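PDB 4X00: putative hydrolase from Burkholderia cenocepacia, which probably hydrolyses ester bonds, as a putative aryl esterase of the alpha/beta hydrolase fold. Local coordinates for residues L48-S51 and K52-Q55; Y67-R70 and G71-L74; D86-R89 and W90-D93; R202-R205 and S206-V209; I239-A242 and K243-P247. All coordinates share one frame; numbering follows the deposited sequence.

Contact 1: L48-S51 and K52-Q55; sequences LNWS and KQLQ. With EDO (1,2-ethanediol), chain F.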
loop_
_atom_site.group_PDB
_atom_site.type_symbol
_atom_site.label_atom_id
_atom_site.label_comp_id
_atom_site.label_asym_id
_atom_site.label_seq_id
_atom_site.Cartn_x
_atom_site.Cartn_y
_atom_site.Cartn_z
ATOM N N LEU A 48 -1.078 -10.134 4.549
ATOM C CA LEU A 48 -2.072 -11.080 4.022
ATOM C C LEU A 48 -2.787 -10.571 2.795
ATOM O O LEU A 48 -3.299 -11.389 2.013
ATOM C CB LEU A 48 -3.131 -11.423 5.092
ATOM C CG LEU A 48 -2.540 -12.127 6.314
ATOM C CD1 LEU A 48 -3.663 -12.459 7.304
ATOM C CD2 LEU A 48 -1.694 -13.373 5.989
ATOM N N ASN A 49 -2.831 -9.253 2.595
ATOM C CA ASN A 49 -3.480 -8.734 1.390
ATOM C C ASN A 49 -2.873 -9.236 0.096
ATOM O O ASN A 49 -3.555 -9.248 -0.910
ATOM C CB ASN A 49 -3.439 -7.215 1.375
ATOM C CG ASN A 49 -4.334 -6.609 2.395
ATOM O OD1 ASN A 49 -3.864 -5.878 3.266
ATOM N ND2 ASN A 49 -5.621 -6.855 2.289
ATOM N N TRP A 50 -1.595 -9.627 0.139
ATOM C CA TRP A 50 -0.842 -9.921 -1.084
ATOM C C TRP A 50 -0.777 -11.402 -1.423
ATOM O O TRP A 50 -0.012 -11.802 -2.291
ATOM C CB TRP A 50 0.568 -9.352 -0.958
ATOM C CG TRP A 50 0.606 -7.876 -0.758
ATOM C CD1 TRP A 50 1.024 -7.201 0.372
ATOM C CD2 TRP A 50 0.186 -6.876 -1.690
ATOM N NE1 TRP A 50 0.901 -5.850 0.178
ATOM C CE2 TRP A 50 0.421 -5.617 -1.092
ATOM C CE3 TRP A 50 -0.301 -6.922 -3.013
ATOM C CZ2 TRP A 50 0.169 -4.404 -1.764
ATOM C CZ3 TRP A 50 -0.559 -5.720 -3.671
ATOM C CH2 TRP A 50 -0.333 -4.485 -3.049
ATOM N N SER A 51 -1.622 -12.217 -0.808
ATOM C CA SER A 51 -1.550 -13.668 -0.984
ATOM C C SER A 51 -1.658 -14.132 -2.444
ATOM O O SER A 51 -0.994 -15.088 -2.850
ATOM C CB SER A 51 -2.633 -14.365 -0.168
ATOM O OG SER A 51 -3.901 -14.086 -0.705
ATOM N N LYS A 52 -2.495 -13.475 -3.246
ATOM C CA LYS A 52 -2.660 -13.941 -4.625
ATOM C C LYS A 52 -1.474 -13.583 -5.503
ATOM O O LYS A 52 -1.307 -14.145 -6.599
ATOM C CB LYS A 52 -3.944 -13.386 -5.234
ATOM C CG LYS A 52 -5.185 -13.850 -4.487
ATOM C CD LYS A 52 -6.413 -13.513 -5.256
ATOM C CE LYS A 52 -7.660 -13.789 -4.442
ATOM N NZ LYS A 52 -8.837 -13.348 -5.213
ATOM N N GLN A 53 -0.655 -12.640 -5.054
ATOM C CA GLN A 53 0.612 -12.342 -5.741
ATOM C C GLN A 53 1.670 -13.350 -5.277
ATOM O O GLN A 53 2.366 -13.962 -6.104
ATOM C CB GLN A 53 1.076 -10.904 -5.468
ATOM C CG GLN A 53 0.230 -9.845 -6.187
ATOM C CD GLN A 53 -1.239 -9.856 -5.796
ATOM O OE1 GLN A 53 -1.566 -9.598 -4.626
ATOM N NE2 GLN A 53 -2.143 -10.127 -6.756
ATOM N N LEU A 54 1.798 -13.541 -3.967
ATOM C CA LEU A 54 2.839 -14.438 -3.461
ATOM C C LEU A 54 2.654 -15.891 -3.866
ATOM O O LEU A 54 3.629 -16.633 -3.962
ATOM C CB LEU A 54 2.902 -14.374 -1.936
ATOM C CG LEU A 54 2.997 -12.971 -1.370
ATOM C CD1 LEU A 54 2.891 -13.014 0.145
ATOM C CD2 LEU A 54 4.316 -12.331 -1.837
ATOM N N GLN A 55 1.415 -16.300 -4.087
ATOM C CA GLN A 55 1.133 -17.683 -4.459
ATOM C C GLN A 55 1.213 -17.986 -5.947
ATOM O O GLN A 55 1.086 -19.134 -6.338
ATOM C CB GLN A 55 -0.266 -18.077 -3.962
ATOM C CG GLN A 55 -0.398 -18.123 -2.443
ATOM C CD GLN A 55 -1.856 -18.158 -1.984
ATOM O OE1 GLN A 55 -2.783 -18.135 -2.804
ATOM N NE2 GLN A 55 -2.063 -18.206 -0.667
HETATM C C1 EDO F . -6.294 -12.438 0.957
HETATM O O1 EDO F . -6.462 -13.494 0.004
HETATM C C2 EDO F . -6.186 -13.047 2.349
HETATM O O2 EDO F . -4.903 -13.672 2.507
HETATM O O HOH W 1 -3.590 -10.847 -3.213
#
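The amide of Q53 stands almost upright against the indole of W50. The two planes are 88° apart, and OE1 of Q53 comes in at the edge of the ring, near its plane, 3.4 Å from CE3 of W50. The glutamine chain folds back to get there: it bends at chi2 (60°) and brings its end toward the start of the helix. A water fixes the amide's carbonyl end. It donates to OE1 of Q53 (2.8 Å) and to the backbone O of N49, and accepts from the backbone N of K52. NE2 of Q53 is held elsewhere, by N270 and the carbonyl of F262.

W50 is the N-cap residue of the short helix 51-54. Its O accepts from both Q53 N and L54 N. L54 lays its CG over the same carbonyl, 3.4 Å from W50 O. The W50 ring itself turns inward, where it meets the rings of F262 and F39.

On the outer side, in one of two conformers of S51, OG lies 2.7 Å from O1 of a bound 1,2-ethanediol, and either could donate. O2 of the diol donates to L48 O. In that conformer the diol links the L48 carbonyl to the S51 hydroxyl, a tentative bridge by what is probably a guest from the crystallisation liquor.

At the helix start one water joins the N49 carbonyl, the K52 N-H and the glutamine oxygen, so these polar groups are satisfied beside the aromatic rings.

Contact 2: Y67-R70 and G71-L74; sequences YDLR and GHGL
H72 folds its imidazole back over the turn that carries it. CG lies anti to the carbonyl carbon (chi1 -69°), and the ring stands so that ND1 donates to R70 O at 3.0 Å. The carbonyl oxygen is in the ring plane, but ND1 sits above the plane of that carbonyl. L69 packs against the same ring, with CB 3.6 Å from ND1 of H72 and CD1 over one face near the rim. The other ring nitrogen, NE2, bonds to the backbone N of L44, and the ring meets H41 edge-to-face.

The backbone forms a type II turn from L69 to H72, closed by H72 N to L69 O (3.0 Å). G71 takes the third position, where a CB would press on the carbonyl of R70. R70 itself points away. Its chain bends at chi3 (50°) and the guanidinium reaches D93 and D20.

D68 extends across to the far end of the contact. OD2 accepts from L74 N at 2.8 Å in an almost straight bond (178°), on its anti side and tilted out of the carboxylate plane. CA of G73 is 3.5 Å from OD2 of D68. The same oxygen also pairs with R47.

In this buried turn after strand 63-67, ND1 of H72 donates to R70 O and NE2 takes the N-H of L44. The two bonds together set the ring's rotation. The R47 pairing probably helps keep D68 ionised.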
loop_
_atom_site.group_PDB
_atom_site.type_symbol
_atom_site.label_atom_id
_atom_site.label_comp_id
_atom_site.label_asym_id
_atom_site.label_seq_id
_atom_site.Cartn_x
_atom_site.Cartn_y
_atom_site.Cartn_z
ATOM N N TYR A 67 5.638 -6.710 4.096
ATOM C CA TYR A 67 5.789 -6.385 5.505
ATOM C C TYR A 67 4.505 -5.780 6.019
ATOM O O TYR A 67 3.633 -5.352 5.244
ATOM C CB TYR A 67 6.960 -5.420 5.747
ATOM C CG TYR A 67 6.829 -4.016 5.218
ATOM C CD1 TYR A 67 7.039 -3.745 3.867
ATOM C CD2 TYR A 67 6.547 -2.949 6.069
ATOM C CE1 TYR A 67 6.982 -2.449 3.377
ATOM C CE2 TYR A 67 6.488 -1.649 5.610
ATOM C CZ TYR A 67 6.735 -1.395 4.245
ATOM O OH TYR A 67 6.685 -0.109 3.770
ATOM N N ASP A 68 4.363 -5.742 7.346
ATOM C CA ASP A 68 3.232 -5.073 7.966
ATOM C C ASP A 68 3.630 -3.630 8.271
ATOM O O ASP A 68 4.689 -3.361 8.871
ATOM C CB ASP A 68 2.804 -5.765 9.264
ATOM C CG ASP A 68 2.307 -7.184 9.052
ATOM O OD1 ASP A 68 1.942 -7.559 7.912
ATOM O OD2 ASP A 68 2.306 -7.950 10.036
ATOM N N LEU A 69 2.810 -2.681 7.838
ATOM C CA LEU A 69 3.016 -1.264 8.209
ATOM C C LEU A 69 3.016 -1.074 9.720
ATOM O O LEU A 69 2.378 -1.845 10.467
ATOM C CB LEU A 69 1.904 -0.380 7.629
ATOM C CG LEU A 69 1.821 -0.279 6.099
ATOM C CD1 LEU A 69 0.568 0.533 5.745
ATOM C CD2 LEU A 69 3.092 0.358 5.553
ATOM N N ARG A 70 3.714 -0.040 10.179
ATOM C CA ARG A 70 3.573 0.332 11.582
ATOM C C ARG A 70 2.088 0.460 11.920
ATOM O O ARG A 70 1.259 0.920 11.115
ATOM C CB ARG A 70 4.318 1.640 11.898
ATOM C CG ARG A 70 3.807 2.896 11.184
ATOM C CD ARG A 70 4.541 4.172 11.712
ATOM N NE ARG A 70 5.985 3.921 11.682
ATOM C CZ ARG A 70 6.827 4.235 12.657
ATOM N NH1 ARG A 70 8.078 3.844 12.573
ATOM N NH2 ARG A 70 6.416 4.958 13.713
ATOM N N GLY A 71 1.738 0.032 13.131
ATOM C CA GLY A 71 0.341 0.083 13.555
ATOM C C GLY A 71 -0.543 -1.033 13.049
ATOM O O GLY A 71 -1.724 -1.049 13.392
ATOM N N HIS A 72 0.004 -1.934 12.236
ATOM C CA HIS A 72 -0.750 -2.991 11.569
ATOM C C HIS A 72 -0.176 -4.373 11.810
ATOM O O HIS A 72 1.012 -4.520 12.119
ATOM C CB HIS A 72 -0.751 -2.735 10.050
ATOM C CG HIS A 72 -1.551 -1.537 9.610
ATOM N ND1 HIS A 72 -1.085 -0.238 9.692
ATOM C CD2 HIS A 72 -2.766 -1.470 9.007
ATOM C CE1 HIS A 72 -1.997 0.578 9.174
ATOM N NE2 HIS A 72 -3.030 -0.146 8.757
ATOM N N GLY A 73 -1.023 -5.394 11.649
ATOM C CA GLY A 73 -0.555 -6.771 11.625
ATOM C C GLY A 73 0.241 -7.139 12.863
ATOM O O GLY A 73 -0.231 -6.926 14.000
ATOM N N LEU A 74 1.471 -7.624 12.662
ATOM C CA LEU A 74 2.368 -7.983 13.769
ATOM C C LEU A 74 3.549 -7.032 13.878
ATOM O O LEU A 74 4.513 -7.322 14.610
ATOM C CB LEU A 74 2.831 -9.444 13.631
ATOM C CG LEU A 74 1.682 -10.469 13.625
ATOM C CD1 LEU A 74 2.256 -11.912 13.559
ATOM C CD2 LEU A 74 0.710 -10.277 14.795
#

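Contact 3: D86-R89 and W90-D93; sequences DGRR and WADD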
loop_
_atom_site.group_PDB
_atom_site.type_symbol
_atom_site.label_atom_id
_atom_site.label_comp_id
_atom_site.label_asym_id
_atom_site.label_seq_id
_atom_site.Cartn_x
_atom_site.Cartn_y
_atom_site.Cartn_z
ATOM N N ASP A 86 3.594 12.002 11.273
ATOM C CA ASP A 86 4.730 12.390 10.442
ATOM C C ASP A 86 4.901 11.330 9.338
ATOM O O ASP A 86 5.355 10.205 9.609
ATOM C CB ASP A 86 6.007 12.514 11.276
ATOM C CG ASP A 86 7.222 12.919 10.444
ATOM O OD1 ASP A 86 7.061 13.205 9.237
ATOM O OD2 ASP A 86 8.342 12.983 11.016
ATOM N N GLY A 87 4.543 11.678 8.097
ATOM C CA GLY A 87 4.690 10.768 6.970
ATOM C C GLY A 87 6.102 10.222 6.819
ATOM O O GLY A 87 6.283 9.120 6.308
ATOM N N ARG A 88 7.101 10.987 7.244
ATOM C CA ARG A 88 8.485 10.551 7.130
ATOM C C ARG A 88 8.741 9.257 7.903
ATOM O O ARG A 88 9.611 8.469 7.507
ATOM C CB ARG A 88 9.442 11.670 7.613
ATOM C CG ARG A 88 10.939 11.332 7.600
ATOM C CD ARG A 88 11.445 10.929 6.211
ATOM N NE ARG A 88 12.889 10.685 6.251
ATOM C CZ ARG A 88 13.809 11.622 6.066
ATOM N NH1 ARG A 88 13.435 12.870 5.838
ATOM N NH2 ARG A 88 15.099 11.311 6.108
ATOM N N ARG A 89 8.019 9.029 9.014
ATOM C CA ARG A 89 8.275 7.813 9.790
ATOM C C ARG A 89 7.962 6.574 8.964
ATOM O O ARG A 89 8.681 5.567 9.030
ATOM C CB ARG A 89 7.434 7.737 11.069
ATOM C CG ARG A 89 7.670 8.771 12.078
ATOM C CD ARG A 89 9.018 8.571 12.716
ATOM N NE ARG A 89 9.188 9.689 13.598
ATOM C CZ ARG A 89 8.883 9.690 14.892
ATOM N NH1 ARG A 89 8.465 8.581 15.505
ATOM N NH2 ARG A 89 9.053 10.798 15.582
ATOM N N TRP A 90 6.884 6.643 8.191
ATOM C CA TRP A 90 6.491 5.493 7.381
ATOM C C TRP A 90 7.465 5.317 6.212
ATOM O O TRP A 90 7.773 4.196 5.810
ATOM C CB TRP A 90 5.079 5.662 6.828
ATOM C CG TRP A 90 3.984 5.998 7.837
ATOM C CD1 TRP A 90 3.849 7.145 8.553
ATOM C CD2 TRP A 90 2.851 5.190 8.168
ATOM N NE1 TRP A 90 2.710 7.104 9.320
ATOM C CE2 TRP A 90 2.077 5.910 9.100
ATOM C CE3 TRP A 90 2.413 3.925 7.764
ATOM C CZ2 TRP A 90 0.893 5.396 9.644
ATOM C CZ3 TRP A 90 1.243 3.425 8.291
ATOM C CH2 TRP A 90 0.487 4.157 9.206
ATOM N N ALA A 91 7.896 6.427 5.627
ATOM C CA ALA A 91 8.921 6.360 4.605
ATOM C C ALA A 91 10.210 5.761 5.143
ATOM O O ALA A 91 10.885 4.996 4.432
ATOM C CB ALA A 91 9.187 7.749 4.006
ATOM N N ASP A 92 10.572 6.116 6.379
ATOM C CA ASP A 92 11.779 5.544 6.985
ATOM C C ASP A 92 11.633 4.052 7.267
ATOM O O ASP A 92 12.625 3.321 7.193
ATOM C CB ASP A 92 12.150 6.277 8.276
ATOM C CG ASP A 92 12.660 7.690 8.037
ATOM O OD1 ASP A 92 12.969 8.088 6.885
ATOM O OD2 ASP A 92 12.775 8.418 9.036
ATOM N N ASP A 93 10.419 3.592 7.578
ATOM C CA ASP A 93 10.187 2.158 7.726
ATOM C C ASP A 93 10.523 1.453 6.410
ATOM O O ASP A 93 11.215 0.432 6.401
ATOM C CB ASP A 93 8.715 1.829 8.080
ATOM C CG ASP A 93 8.270 2.343 9.448
ATOM O OD1 ASP A 93 9.117 2.628 10.295
ATOM O OD2 ASP A 93 7.041 2.411 9.658
#
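W90 sets its indole against the first turn of the helix, with CD1 3.6 Å from the O of D86, which lies at the ring edge. NE1 bonds to the O of Y84, just upstream. The body of the ring packs on L113 and V117 of helix 113-125 and on M200 and V204. The backbone N of W90 makes a weak bond to G87 O.

A91 N bonds to the same G87 O at 3.2 Å. This is the opening of helix 87-100 in the alpha/beta hydrolase fold. D86 is its N-cap residue: OD1 accepts from R88 N at 3.0 Å, met from above the carboxylate plane.

D92 lies one turn after R88 and forms a salt bridge with it. NE of R88 meets OD1 of D92 at 2.7 Å on its syn side, somewhat out of the carboxylate plane. OD1 lies in the guanidinium plane. The two planes are 85° apart. R88 bends at chi2 (58°) to bring its guanidinium forward along the helix, toward D92. OD1 of D92 also bonds to the hydroxyl of Y125 on helix 113-125.

D93 N closes the next turn on R89 O at 3.0 Å, while the D93 carboxylate leaves the helix to pair with R70. R89 sends NH1 to D20.

Contact 4: R202-R205 and S206-V209; sequences RAVR and SMTV
CB of M207 lies against the carbonyl oxygen of V204, 3.3 Å from O. CG2 of V204 approaches CB of M207 at 4.4 Å, a loose apolar touch. The methionine then leaves the turn: CG lies anti to the backbone N (chi1 -172°), the chain stays extended through chi2, and it bends only at chi3. This carries the side chain onto L113 and A116 of helix 113-125 and onto W90. V204 packs on L113 and W90 as well, so the two side chains share one buried surface.

The backbone makes a type I turn from V204 to M207, at the end of helix 198-204. M207 N donates to V204 O at 3.0 Å. S206 N donates to A203 O at 2.8 Å.

The outer side is polar. R205 curls back on the helix, bent at chi3 (-65°), and its NE gives a 2.9 Å bond to R202 O. That oxygen lies in the guanidinium plane, and the bond is fairly straight (160°). A water donates to the same R202 O at 2.8 Å and also pairs with OG of S206 at 2.7 Å. S206 puts CB 3.5 Å from A203 O.

The last carbonyls of the helix have lost their usual i+4 partners. Here R202 O is served by an arginine N-H and a water instead, while A203 O and V204 O turn to three-residue bonds. The exposed end is thus satisfied by side chain and solvent, and the buried side by apolar packing.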
loop_
_atom_site.group_PDB
_atom_site.type_symbol
_atom_site.label_atom_id
_atom_site.label_comp_id
_atom_site.label_asym_id
_atom_site.label_seq_id
_atom_site.Cartn_x
_atom_site.Cartn_y
_atom_site.Cartn_z
ATOM N N ARG A 202 -6.642 6.819 14.410
ATOM C CA ARG A 202 -7.012 8.222 14.656
ATOM C C ARG A 202 -5.993 9.189 14.061
ATOM O O ARG A 202 -6.348 10.271 13.572
ATOM C CB ARG A 202 -7.160 8.490 16.158
ATOM C CG ARG A 202 -8.393 7.841 16.773
ATOM C CD ARG A 202 -8.576 8.185 18.261
ATOM N NE ARG A 202 -7.390 7.860 19.056
ATOM C CZ ARG A 202 -7.235 6.772 19.814
ATOM N NH1 ARG A 202 -8.199 5.870 19.945
ATOM N NH2 ARG A 202 -6.098 6.605 20.474
ATOM N N ALA A 203 -4.726 8.798 14.094
ATOM C CA ALA A 203 -3.648 9.664 13.642
ATOM C C ALA A 203 -3.465 9.708 12.117
ATOM O O ALA A 203 -3.087 10.753 11.547
ATOM C CB ALA A 203 -2.346 9.225 14.330
ATOM N N VAL A 204 -3.720 8.588 11.437
ATOM C CA VAL A 204 -3.299 8.476 10.045
ATOM C C VAL A 204 -4.057 9.463 9.147
ATOM O O VAL A 204 -3.535 9.885 8.112
ATOM C CB VAL A 204 -3.440 7.006 9.563
ATOM C CG1 VAL A 204 -4.895 6.635 9.425
ATOM C CG2 VAL A 204 -2.641 6.790 8.282
ATOM N N ARG A 205 -5.252 9.864 9.575
ATOM C CA ARG A 205 -6.033 10.942 8.974
ATOM C C ARG A 205 -5.197 12.201 8.716
ATOM O O ARG A 205 -5.382 12.912 7.720
ATOM C CB ARG A 205 -7.212 11.287 9.907
ATOM C CG ARG A 205 -7.935 10.043 10.482
ATOM C CD ARG A 205 -9.152 10.484 11.271
ATOM N NE ARG A 205 -8.886 11.283 12.474
ATOM C CZ ARG A 205 -9.697 12.263 12.857
ATOM N NH1 ARG A 205 -9.462 12.981 13.945
ATOM N NH2 ARG A 205 -10.771 12.514 12.116
ATOM N N SER A 206 -4.281 12.461 9.640
ATOM C CA SER A 206 -3.468 13.676 9.664
ATOM C C SER A 206 -2.060 13.457 9.150
ATOM O O SER A 206 -1.232 14.353 9.256
ATOM C CB SER A 206 -3.378 14.238 11.095
ATOM O OG SER A 206 -4.658 14.582 11.583
ATOM N N MET A 207 -1.777 12.273 8.615
ATOM C CA MET A 207 -0.434 11.967 8.124
ATOM C C MET A 207 -0.060 12.875 6.966
ATOM O O MET A 207 -0.820 13.010 6.022
ATOM C CB MET A 207 -0.334 10.515 7.656
ATOM C CG MET A 207 1.090 10.093 7.306
ATOM S SD MET A 207 1.131 8.435 6.564
ATOM C CE MET A 207 0.600 8.791 4.902
ATOM N N THR A 208 1.117 13.488 7.036
ATOM C CA THR A 208 1.584 14.320 5.946
ATOM C C THR A 208 1.889 13.453 4.718
ATOM O O THR A 208 2.350 12.316 4.854
ATOM C CB THR A 208 2.828 15.126 6.362
ATOM O OG1 THR A 208 3.834 14.240 6.857
ATOM C CG2 THR A 208 2.469 16.121 7.472
ATOM N N VAL A 209 1.579 13.977 3.533
ATOM C CA VAL A 209 1.858 13.257 2.283
ATOM C C VAL A 209 2.495 14.222 1.295
ATOM O O VAL A 209 1.845 15.159 0.819
ATOM C CB VAL A 209 0.585 12.651 1.653
ATOM C CG1 VAL A 209 0.944 11.826 0.400
ATOM C CG2 VAL A 209 -0.138 11.766 2.658
HETATM O O HOH W 2 -5.711 12.955 13.489
#

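Contact 5: I239-A242 and K243-P247; sequences IARA and KSLNP
R241 and L245 meet one turn apart. The leucine lies over one face of the guanidinium, with CD1 4.0 Å above its centre and CD2 3.6 Å from NH1 of R241. The arginine bends at chi2 (62°) to bring the flat group over the leucine, and NE pairs with E141. L245 also touches A212 and L215 of helix 211-216.

The tight part is the inner face. A242 packs on L224 and L215, and I239 on Y226 and L253. Beside I239, K243 runs the same way as an extended chain, its CE 4.0 Å from CG2 of I239, and NZ goes on to OG of S251. K243 N bonds to I239 O at 2.9 Å.

The outer face is looser and wetter. A240 and S244 are exposed there, and a water accepts from NH1 of R241 (2.9 Å) and, in one of two conformers, pairs with OG of S244 (2.8 Å).

The helix ends at N246, whose N still bonds to A242 O at 2.9 Å. Its amide then turns to R248 and L215. This is the amphipathic helix of a beta-alpha-beta crossover, joining the parallel strands 222-227 and 250-254 at the edge of the alpha/beta hydrolase sheet.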
loop_
_atom_site.group_PDB
_atom_site.type_symbol
_atom_site.label_atom_id
_atom_site.label_comp_id
_atom_site.label_asym_id
_atom_site.label_seq_id
_atom_site.Cartn_x
_atom_site.Cartn_y
_atom_site.Cartn_z
ATOM N N ILE A 239 -5.682 9.824 -10.432
ATOM C CA ILE A 239 -4.806 9.622 -11.579
ATOM C C ILE A 239 -4.487 10.956 -12.237
ATOM O O ILE A 239 -3.328 11.235 -12.555
ATOM C CB ILE A 239 -5.441 8.649 -12.587
ATOM C CG1 ILE A 239 -5.416 7.228 -12.017
ATOM C CG2 ILE A 239 -4.654 8.667 -13.927
ATOM C CD1 ILE A 239 -6.303 6.267 -12.767
ATOM N N ALA A 240 -5.496 11.805 -12.401
ATOM C CA ALA A 240 -5.291 13.077 -13.088
ATOM C C ALA A 240 -4.378 13.985 -12.272
ATOM O O ALA A 240 -3.505 14.654 -12.833
ATOM C CB ALA A 240 -6.635 13.764 -13.380
ATOM N N ARG A 241 -4.543 14.002 -10.954
ATOM C CA ARG A 241 -3.670 14.799 -10.106
ATOM C C ARG A 241 -2.232 14.293 -10.200
ATOM O O ARG A 241 -1.308 15.082 -10.352
ATOM C CB ARG A 241 -4.152 14.759 -8.651
ATOM C CG ARG A 241 -3.216 15.442 -7.677
ATOM C CD ARG A 241 -3.027 16.920 -7.948
ATOM N NE ARG A 241 -2.256 17.489 -6.852
ATOM C CZ ARG A 241 -1.424 18.520 -6.953
ATOM N NH1 ARG A 241 -1.231 19.134 -8.116
ATOM N NH2 ARG A 241 -0.775 18.925 -5.869
ATOM N N ALA A 242 -2.049 12.977 -10.148
ATOM C CA ALA A 242 -0.706 12.428 -10.277
ATOM C C ALA A 242 -0.072 12.747 -11.622
ATOM O O ALA A 242 1.119 13.093 -11.662
ATOM C CB ALA A 242 -0.729 10.929 -10.046
ATOM N N LYS A 243 -0.827 12.614 -12.724
ATOM C CA LYS A 243 -0.266 12.903 -14.037
ATOM C C LYS A 243 0.037 14.387 -14.180
ATOM O O LYS A 243 0.951 14.760 -14.923
ATOM C CB LYS A 243 -1.206 12.452 -15.141
ATOM C CG LYS A 243 -1.186 10.947 -15.346
ATOM C CD LYS A 243 -2.063 10.530 -16.492
ATOM C CE LYS A 243 -1.910 9.040 -16.758
ATOM N NZ LYS A 243 -2.668 8.603 -17.994
ATOM N N SER A 244 -0.714 15.234 -13.477
ATOM C CA SER A 244 -0.456 16.668 -13.489
ATOM C C SER A 244 0.907 16.945 -12.864
ATOM O O SER A 244 1.660 17.827 -13.308
ATOM C CB SER A 244 -1.581 17.406 -12.748
ATOM O OG SER A 244 -1.406 18.806 -12.790
ATOM N N LEU A 245 1.242 16.170 -11.848
ATOM C CA LEU A 245 2.509 16.314 -11.163
ATOM C C LEU A 245 3.663 15.692 -11.928
ATOM O O LEU A 245 4.784 16.222 -11.911
ATOM C CB LEU A 245 2.409 15.675 -9.775
ATOM C CG LEU A 245 1.503 16.463 -8.828
ATOM C CD1 LEU A 245 1.244 15.613 -7.592
ATOM C CD2 LEU A 245 2.143 17.810 -8.449
ATOM N N ASN A 246 3.392 14.566 -12.587
ATOM C CA ASN A 246 4.425 13.861 -13.339
ATOM C C ASN A 246 3.817 13.306 -14.606
ATOM O O ASN A 246 3.126 12.301 -14.567
ATOM C CB ASN A 246 5.040 12.734 -12.503
ATOM C CG ASN A 246 6.202 12.053 -13.199
ATOM O OD1 ASN A 246 6.295 12.037 -14.422
ATOM N ND2 ASN A 246 7.093 11.469 -12.416
ATOM N N PRO A 247 4.077 13.962 -15.750
ATOM C CA PRO A 247 3.383 13.596 -17.000
ATOM C C PRO A 247 3.896 12.295 -17.590
ATOM O O PRO A 247 3.324 11.809 -18.578
ATOM C CB PRO A 247 3.696 14.770 -17.935
ATOM C CG PRO A 247 5.058 15.255 -17.430
ATOM C CD PRO A 247 4.965 15.122 -15.925
HETATM O O HOH W 3 -2.928 19.305 -10.433
#

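Contacts 2, 3 and 4 form a row. Contact 2 meets contact 3 through the salt bridge of R70 NE with D93 OD2 (2.7 Å) and through L69 packing on W90. Contact 3 meets contact 4 where G87 N probably bonds to T208 OG1 (2.9 Å) and W90 NE1 lies 3.4 Å from M207 SD. Contact 1 comes within about 5 Å of contact 2 at the nearest atoms, without touching. Contact 5 is about 29 Å from contacts 1 and 2 between centres, but about 8 Å from contact 4 between nearest atoms. W50, L69, W90 and M207, from contacts 1 to 4, lie near the probable nucleophile elbow around S112 without touching it.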